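Local coordinates for protein putative hydrolase (Chromobacterium violaceum, PDB 3MCW) that is probably a hydrolase of the isochorismatase family, its substrate and reaction not established, at residues W113-V118 and G138-L143; T95-I100 and V131-N136; K12-L17 and P54-R59. All blocks are in the same frame, centred on the assembly; numbering follows the deposited sequence. Where two conformers were deposited one is given.

Interaction 1: residues W113-V118 and G138-L143; sequences WLELVV and GFAVCL
The ring of F139 takes two backbone oxygens at its edge, near its plane: W113 O lies 3.6 Å from CE1, and L114 O sits close to CD1. L114 reaches the same edge carbon with its CD2, 3.9 Å from F139 CE1, the two side chains crossing at about a right angle. Two residues on, L116 CD1 comes in obliquely against F139 CB and CG. With CG beside its own backbone N (chi1 -67°), F139 brings its ring to the W113 and L114 carbonyls, and L108 and R109 of helix 104-111 also touch it.

Beyond the ring the two strands run parallel, E115 paired with A140 and V118 with L143. The bonds alternate: A140 N to L114 O, L116 N to A140 O (2.8 Å), C142 N to L116 O (2.8 Å, nearly straight at 174°) and V118 N to C142 O. On the face of L116 and V118, V118 CG2 meets V141 CG1 at 3.9 Å, and L143 CD1 reaches back to V118 O at 3.5 Å; helix 123-136 covers this side through V127, V131 and A134. E115 sits on the other face; in the conformer given, its carboxylate bonds S9 N and S10 OG. L114 O, A140 O, L116 O and C142 O each take one N-H and one CA-H contact, so every acceptor between these strands is doubly engaged.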
# COMPACT_ATOMS: atom_id res chain seq x y z
N TRP A 113 15.01 0.96 16.19
CA TRP A 113 13.94 1.95 16.02
C TRP A 113 12.74 1.26 15.37
O TRP A 113 12.46 1.41 14.18
CB TRP A 113 14.41 3.14 15.21
CG TRP A 113 15.51 3.93 15.88
CD1 TRP A 113 15.63 4.18 17.22
CD2 TRP A 113 16.61 4.58 15.24
NE1 TRP A 113 16.74 4.95 17.44
CE2 TRP A 113 17.37 5.21 16.25
CE3 TRP A 113 17.03 4.69 13.90
CZ2 TRP A 113 18.54 5.92 15.96
CZ3 TRP A 113 18.19 5.38 13.64
CH2 TRP A 113 18.93 5.99 14.67
N LEU A 114 12.04 0.50 16.21
CA LEU A 114 10.94 -0.35 15.74
C LEU A 114 9.57 0.31 15.84
O LEU A 114 8.62 -0.17 15.26
CB LEU A 114 10.97 -1.72 16.44
CG LEU A 114 12.29 -2.49 16.26
CD1 LEU A 114 12.14 -3.88 16.84
CD2 LEU A 114 12.77 -2.58 14.84
N GLU A 115 9.50 1.42 16.57
CA GLU A 115 8.28 2.17 16.72
C GLU A 115 8.42 3.48 15.94
O GLU A 115 9.36 4.27 16.15
CB GLU A 115 8.04 2.36 18.22
CG GLU A 115 6.76 2.99 18.53
CD GLU A 115 6.45 3.00 20.02
OE1 GLU A 115 7.33 3.35 20.84
OE2 GLU A 115 5.30 2.72 20.40
N LEU A 116 7.51 3.71 15.01
CA LEU A 116 7.55 4.83 14.08
C LEU A 116 6.31 5.71 14.26
O LEU A 116 5.21 5.19 14.43
CB LEU A 116 7.59 4.33 12.63
CG LEU A 116 8.64 3.25 12.31
CD1 LEU A 116 8.55 2.85 10.86
CD2 LEU A 116 10.07 3.76 12.66
N VAL A 117 6.52 7.02 14.15
CA VAL A 117 5.44 8.00 14.12
C VAL A 117 5.55 8.67 12.77
O VAL A 117 6.57 9.28 12.45
CB VAL A 117 5.58 9.03 15.27
CG1 VAL A 117 4.52 10.12 15.14
CG2 VAL A 117 5.48 8.28 16.61
N VAL A 118 4.51 8.54 11.94
CA VAL A 118 4.58 8.92 10.55
C VAL A 118 3.64 10.07 10.25
O VAL A 118 2.48 10.09 10.70
CB VAL A 118 4.22 7.72 9.61
CG1 VAL A 118 4.22 8.10 8.19
CG2 VAL A 118 5.19 6.54 9.88
N GLY A 138 6.72 -5.44 10.22
CA GLY A 138 6.71 -5.64 11.66
C GLY A 138 7.02 -4.43 12.51
O GLY A 138 7.27 -4.56 13.69
N PHE A 139 7.05 -3.25 11.92
CA PHE A 139 7.20 -2.01 12.70
C PHE A 139 5.87 -1.66 13.32
O PHE A 139 4.79 -1.92 12.78
CB PHE A 139 7.67 -0.88 11.78
CG PHE A 139 9.05 -1.10 11.29
CD1 PHE A 139 10.13 -0.70 12.04
CD2 PHE A 139 9.30 -1.69 10.06
CE1 PHE A 139 11.41 -0.94 11.63
CE2 PHE A 139 10.59 -1.94 9.62
CZ PHE A 139 11.65 -1.58 10.42
N ALA A 140 5.94 -1.05 14.51
CA ALA A 140 4.78 -0.52 15.24
C ALA A 140 4.62 0.93 14.80
O ALA A 140 5.42 1.79 15.16
CB ALA A 140 5.02 -0.61 16.72
N VAL A 141 3.57 1.20 14.04
CA VAL A 141 3.40 2.50 13.39
C VAL A 141 2.22 3.26 13.97
O VAL A 141 1.12 2.73 14.09
CB VAL A 141 3.16 2.35 11.87
CG1 VAL A 141 2.97 3.70 11.24
CG2 VAL A 141 4.28 1.55 11.24
N CYS A 142 2.49 4.51 14.36
CA CYS A 142 1.42 5.49 14.68
C CYS A 142 1.39 6.48 13.55
O CYS A 142 2.38 7.14 13.26
CB CYS A 142 1.68 6.29 15.97
SG CYS A 142 1.76 5.32 17.46
N LEU A 143 0.24 6.60 12.90
CA LEU A 143 0.06 7.53 11.79
C LEU A 143 -0.61 8.77 12.33
O LEU A 143 -1.77 8.71 12.79
CB LEU A 143 -0.78 6.86 10.69
CG LEU A 143 -1.02 7.73 9.48
CD1 LEU A 143 0.26 8.19 8.81
CD2 LEU A 143 -1.83 6.93 8.46

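Interaction 2: residues T95-I100 and V131-N136; sequences TNSAFI and VRMAGN
Residues S97 to I100 form a type I beta turn, closed by a long I100 N to S97 O bond, and this turn faces one side of helix 123-136, with the CA atoms of S97 and M133 7.4 Å apart. An ST turn is nested in it: S97 OG accepts from F99 N at 3.2 Å. The fold is the alpha/beta isochorismatase type, and the contact lays the connection between strand 89-93 and helix 104-111 against the helix that follows strand 115-121.

M133, a selenomethionine modelled in two conformers, supplies most of the helix's share. In the conformer given, its chain runs out from the helix and bends at the selenium (chi3 58°), which turns CE toward F99 CB, 3.8 Å away. I100 comes across it at about a right angle and sets CD1 3.6 Å from the selenium. F99 slides past M133 in the opposite direction to reach A134, where CE2 lies 3.7 Å from A134 CB; M133 CB and A134 N both approach the ring obliquely. L104, E105 and L108 of helix 104-111 also touch this ring.

The subunit interface is close by. M133 packs on M133 of the second subunit, I100 on its N136, and S97 N is bonded to OD1 of that same N136, so the turn is held by both chains. S97 OG, placed anti to its own backbone nitrogen (chi1 174°), lies in the plane of the F99 ring at its edge.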
# COMPACT_ATOMS: atom_id res chain seq x y z
N THR A 95 10.72 6.08 -5.43
CA THR A 95 9.42 5.45 -5.60
C THR A 95 8.53 5.87 -4.45
O THR A 95 8.92 6.64 -3.60
CB THR A 95 9.48 3.89 -5.64
OG1 THR A 95 8.32 3.44 -6.31
CG2 THR A 95 9.34 3.24 -4.26
N ASN A 96 7.33 5.32 -4.37
CA ASN A 96 6.41 5.77 -3.34
C ASN A 96 6.80 5.34 -1.94
O ASN A 96 6.74 6.13 -1.00
CB ASN A 96 4.99 5.31 -3.67
CG ASN A 96 4.60 5.75 -5.04
OD1 ASN A 96 4.64 4.99 -6.00
ND2 ASN A 96 4.30 7.03 -5.17
N SER A 97 7.14 4.07 -1.76
CA SER A 97 7.53 3.59 -0.45
C SER A 97 8.92 4.05 -0.06
O SER A 97 9.87 3.82 -0.77
CB SER A 97 7.49 2.06 -0.41
OG SER A 97 8.01 1.68 0.87
N ALA A 98 9.02 4.58 1.16
CA ALA A 98 10.32 5.04 1.71
C ALA A 98 11.30 3.90 1.95
O ALA A 98 12.46 4.18 2.21
CB ALA A 98 10.09 5.82 2.99
N PHE A 99 10.84 2.64 1.90
CA PHE A 99 11.73 1.51 2.10
C PHE A 99 12.46 1.05 0.83
O PHE A 99 13.53 0.44 0.91
CB PHE A 99 10.96 0.32 2.67
CG PHE A 99 10.45 0.55 4.06
CD1 PHE A 99 11.25 0.34 5.18
CD2 PHE A 99 9.17 1.03 4.27
CE1 PHE A 99 10.82 0.56 6.45
CE2 PHE A 99 8.72 1.27 5.54
CZ PHE A 99 9.54 1.03 6.65
N ILE A 100 11.90 1.31 -0.32
CA ILE A 100 12.37 0.67 -1.54
C ILE A 100 13.51 1.46 -2.14
O ILE A 100 13.40 2.65 -2.43
CB ILE A 100 11.23 0.40 -2.52
CG1 ILE A 100 10.34 -0.72 -1.91
CG2 ILE A 100 11.81 -0.03 -3.88
CD1 ILE A 100 9.09 -1.06 -2.67
N VAL A 131 3.49 3.23 4.93
CA VAL A 131 2.88 2.65 6.12
C VAL A 131 2.48 1.20 5.91
O VAL A 131 2.67 0.37 6.79
CB VAL A 131 1.70 3.51 6.63
CG1 VAL A 131 0.98 2.82 7.76
CG2 VAL A 131 2.19 4.88 7.06
N ARG A 132 1.91 0.87 4.75
CA ARG A 132 1.53 -0.53 4.50
C ARG A 132 2.77 -1.40 4.59
O ARG A 132 2.72 -2.47 5.22
CB ARG A 132 0.82 -0.72 3.17
CG ARG A 132 -0.60 -0.21 3.13
CD ARG A 132 -1.29 -0.59 1.83
NE ARG A 132 -2.65 -0.09 1.68
CZ ARG A 132 -3.71 -0.84 1.39
NH1 ARG A 132 -3.67 -2.15 1.34
NH2 ARG A 132 -4.84 -0.23 1.06
N MSE A 133 3.86 -0.99 3.96
CA MSE A 133 5.10 -1.79 4.07
C MSE A 133 5.64 -1.82 5.47
O MSE A 133 6.03 -2.88 5.96
CB MSE A 133 6.20 -1.31 3.12
CG MSE A 133 5.97 -1.74 1.75
SE MSE A 133 7.51 -1.51 0.57
CE MSE A 133 8.84 -2.58 1.51
N ALA A 134 5.66 -0.68 6.16
CA ALA A 134 6.16 -0.67 7.53
C ALA A 134 5.43 -1.65 8.42
O ALA A 134 6.04 -2.40 9.19
CB ALA A 134 6.09 0.74 8.12
N GLY A 135 4.10 -1.62 8.38
CA GLY A 135 3.33 -2.50 9.23
C GLY A 135 3.58 -3.97 8.88
O GLY A 135 3.81 -4.81 9.76
N ASN A 136 3.62 -4.28 7.59
CA ASN A 136 3.86 -5.67 7.19
C ASN A 136 5.27 -6.15 7.49
O ASN A 136 5.48 -7.34 7.71
CB ASN A 136 3.54 -5.88 5.70
CG ASN A 136 2.05 -5.90 5.32
OD1 ASN A 136 1.75 -6.13 4.15
ND2 ASN A 136 1.14 -5.72 6.23

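Interaction 3: residues K12-L17 and P54-R59; sequences KPLLLL and PLIHIR. With EDO (1,2-ethanediol), chain L.
L15 and L17 each use their N and O toward the neighbouring parallel strand, bonding the residues before and after their bridge partners L55 and H57. L15 N goes to P54 O, the most bent at its acceptor, with the donor tilted 23° from the carbonyl plane; L15 O then receives I56 N at 2.8 Å. The pattern repeats two residues on, with L17 N to I56 O at 3.1 Å and I58 N to L17 O. CA-H contacts reinforce it, L14 CA and L16 CA giving to P54 O and I56 O.

The apolar contacts fall on two faces. On the face of L14, L16, I56 and I58, L14 CD1 touches both P54 CB and I56 CD1, each at 3.8 Å. L16 has CG anti to its backbone nitrogen (chi1 -170°), which carries CD1 across to I58 CG1, 3.6 Å away. On the other face L15 CB meets L55 CB at 4.0 Å, and L17 lies beside H57, both pointing the same way; H57 NE2 is bonded to E88 OE1. At the start, P54 CG rests near K12 CB.

A 1,2-ethanediol, probably from the crystallisation liquor, takes L55 N through O2 (2.9 Å) and gives O1 to L55 O (2.6 Å); T89 OG1 also binds it.

Both strands belong to one beta-alpha-beta unit. Their connecting helix, 37-51, covers L15 and L55 with L44, L45 and W48, while helix 104-111 packs on L14 and I56 from the opposite face. Strand 115-121 flanks strand 14-18, and strand 89-93 flanks strand 55-60.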
# COMPACT_ATOMS: atom_id res chain seq x y z
N LYS A 12 12.09 5.43 22.52
CA LYS A 12 12.76 6.06 21.40
C LYS A 12 11.94 6.00 20.12
O LYS A 12 12.46 5.64 19.08
CB LYS A 12 14.18 5.48 21.21
CG LYS A 12 14.23 3.97 21.06
CD LYS A 12 15.66 3.45 20.91
CE LYS A 12 15.67 1.94 20.80
NZ LYS A 12 17.03 1.32 20.66
N PRO A 13 10.64 6.38 20.17
CA PRO A 13 9.87 6.40 18.94
C PRO A 13 10.51 7.35 17.95
O PRO A 13 10.99 8.44 18.31
CB PRO A 13 8.49 6.88 19.41
CG PRO A 13 8.79 7.73 20.62
CD PRO A 13 9.92 7.01 21.30
N LEU A 14 10.48 6.97 16.68
CA LEU A 14 11.15 7.69 15.61
C LEU A 14 10.13 8.42 14.74
O LEU A 14 9.18 7.80 14.24
CB LEU A 14 12.01 6.71 14.77
CG LEU A 14 12.82 7.36 13.64
CD1 LEU A 14 14.14 6.65 13.41
CD2 LEU A 14 12.04 7.42 12.32
N LEU A 15 10.35 9.71 14.54
CA LEU A 15 9.48 10.54 13.67
C LEU A 15 9.95 10.46 12.26
O LEU A 15 11.12 10.77 11.96
CB LEU A 15 9.54 12.00 14.16
CG LEU A 15 8.62 12.96 13.40
CD1 LEU A 15 7.14 12.65 13.61
CD2 LEU A 15 8.93 14.40 13.86
N LEU A 16 9.06 10.01 11.37
CA LEU A 16 9.32 9.82 9.96
C LEU A 16 8.43 10.77 9.17
O LEU A 16 7.21 10.57 9.12
CB LEU A 16 9.02 8.36 9.58
CG LEU A 16 9.47 7.92 8.19
CD1 LEU A 16 10.98 7.85 8.12
CD2 LEU A 16 8.85 6.55 7.86
N LEU A 17 9.02 11.83 8.63
CA LEU A 17 8.29 12.88 7.89
C LEU A 17 8.45 12.65 6.40
O LEU A 17 9.57 12.69 5.90
CB LEU A 17 8.80 14.27 8.28
CG LEU A 17 8.53 14.70 9.71
CD1 LEU A 17 9.14 16.09 9.97
CD2 LEU A 17 7.06 14.67 10.03
N PRO A 54 14.78 10.20 18.01
CA PRO A 54 15.20 9.88 16.67
C PRO A 54 14.24 10.43 15.60
O PRO A 54 13.02 10.36 15.78
CB PRO A 54 15.19 8.33 16.67
CG PRO A 54 15.06 7.89 18.01
CD PRO A 54 14.50 9.00 18.81
N LEU A 55 14.78 10.90 14.48
CA LEU A 55 13.95 11.45 13.43
C LEU A 55 14.62 11.27 12.09
O LEU A 55 15.85 11.31 11.97
CB LEU A 55 13.45 12.85 13.72
CG LEU A 55 14.50 13.90 13.67
CD1 LEU A 55 14.46 14.45 12.34
CD2 LEU A 55 14.20 15.00 14.70
N ILE A 56 13.81 11.03 11.08
CA ILE A 56 14.28 10.88 9.69
C ILE A 56 13.32 11.66 8.79
O ILE A 56 12.09 11.46 8.84
CB ILE A 56 14.34 9.40 9.25
CG1 ILE A 56 15.36 8.62 10.09
CG2 ILE A 56 14.61 9.28 7.77
CD1 ILE A 56 15.33 7.12 9.83
N HIS A 57 13.88 12.50 7.93
CA HIS A 57 13.16 13.16 6.85
C HIS A 57 13.27 12.29 5.60
O HIS A 57 14.37 11.94 5.20
CB HIS A 57 13.75 14.52 6.56
CG HIS A 57 13.85 15.45 7.71
ND1 HIS A 57 12.83 16.30 8.05
CD2 HIS A 57 14.87 15.64 8.59
CE1 HIS A 57 13.24 17.01 9.09
NE2 HIS A 57 14.47 16.62 9.45
N ILE A 58 12.14 11.97 4.97
CA ILE A 58 12.11 11.31 3.69
C ILE A 58 11.84 12.35 2.62
O ILE A 58 10.90 13.16 2.74
CB ILE A 58 11.03 10.20 3.66
CG1 ILE A 58 11.27 9.14 4.72
CG2 ILE A 58 10.91 9.60 2.24
CD1 ILE A 58 12.62 8.42 4.65
N ARG A 59 12.65 12.34 1.58
CA ARG A 59 12.60 13.26 0.48
C ARG A 59 12.33 12.50 -0.81
O ARG A 59 12.95 11.47 -1.04
CB ARG A 59 13.98 13.98 0.32
CG ARG A 59 13.96 15.21 -0.51
CD ARG A 59 15.34 15.79 -0.66
NE ARG A 59 16.20 14.98 -1.49
CZ ARG A 59 17.52 15.12 -1.57
NH1 ARG A 59 18.15 15.96 -0.76
NH2 ARG A 59 18.21 14.36 -2.40
C1 EDO L . 18.01 8.91 13.30
O1 EDO L . 17.80 9.57 12.08
C2 EDO L . 18.65 9.92 14.22
O2 EDO L . 17.67 10.88 14.65

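How the interactions relate
All three contacts belong to one alpha/beta domain. Along the chain interaction 3 closes first, whereas interactions 1 and 2 interleave. Interactions 1 and 3, with centres about 10 Å apart, lie in the same parallel sheet: strands 14-18 and 115-121 are adjacent, joined by V117 N to L14 O and L16 N to V117 O, so four neighbouring strands of the sheet are tied together. Interaction 2, about 11 Å from interaction 1, rests on helix 123-136, which links that contact's two strands; F139 and F99 touch. Interactions 2 and 3, about 14 Å apart, meet where A98 packs on I58. The sheet core is thereby connected to the subunit interface.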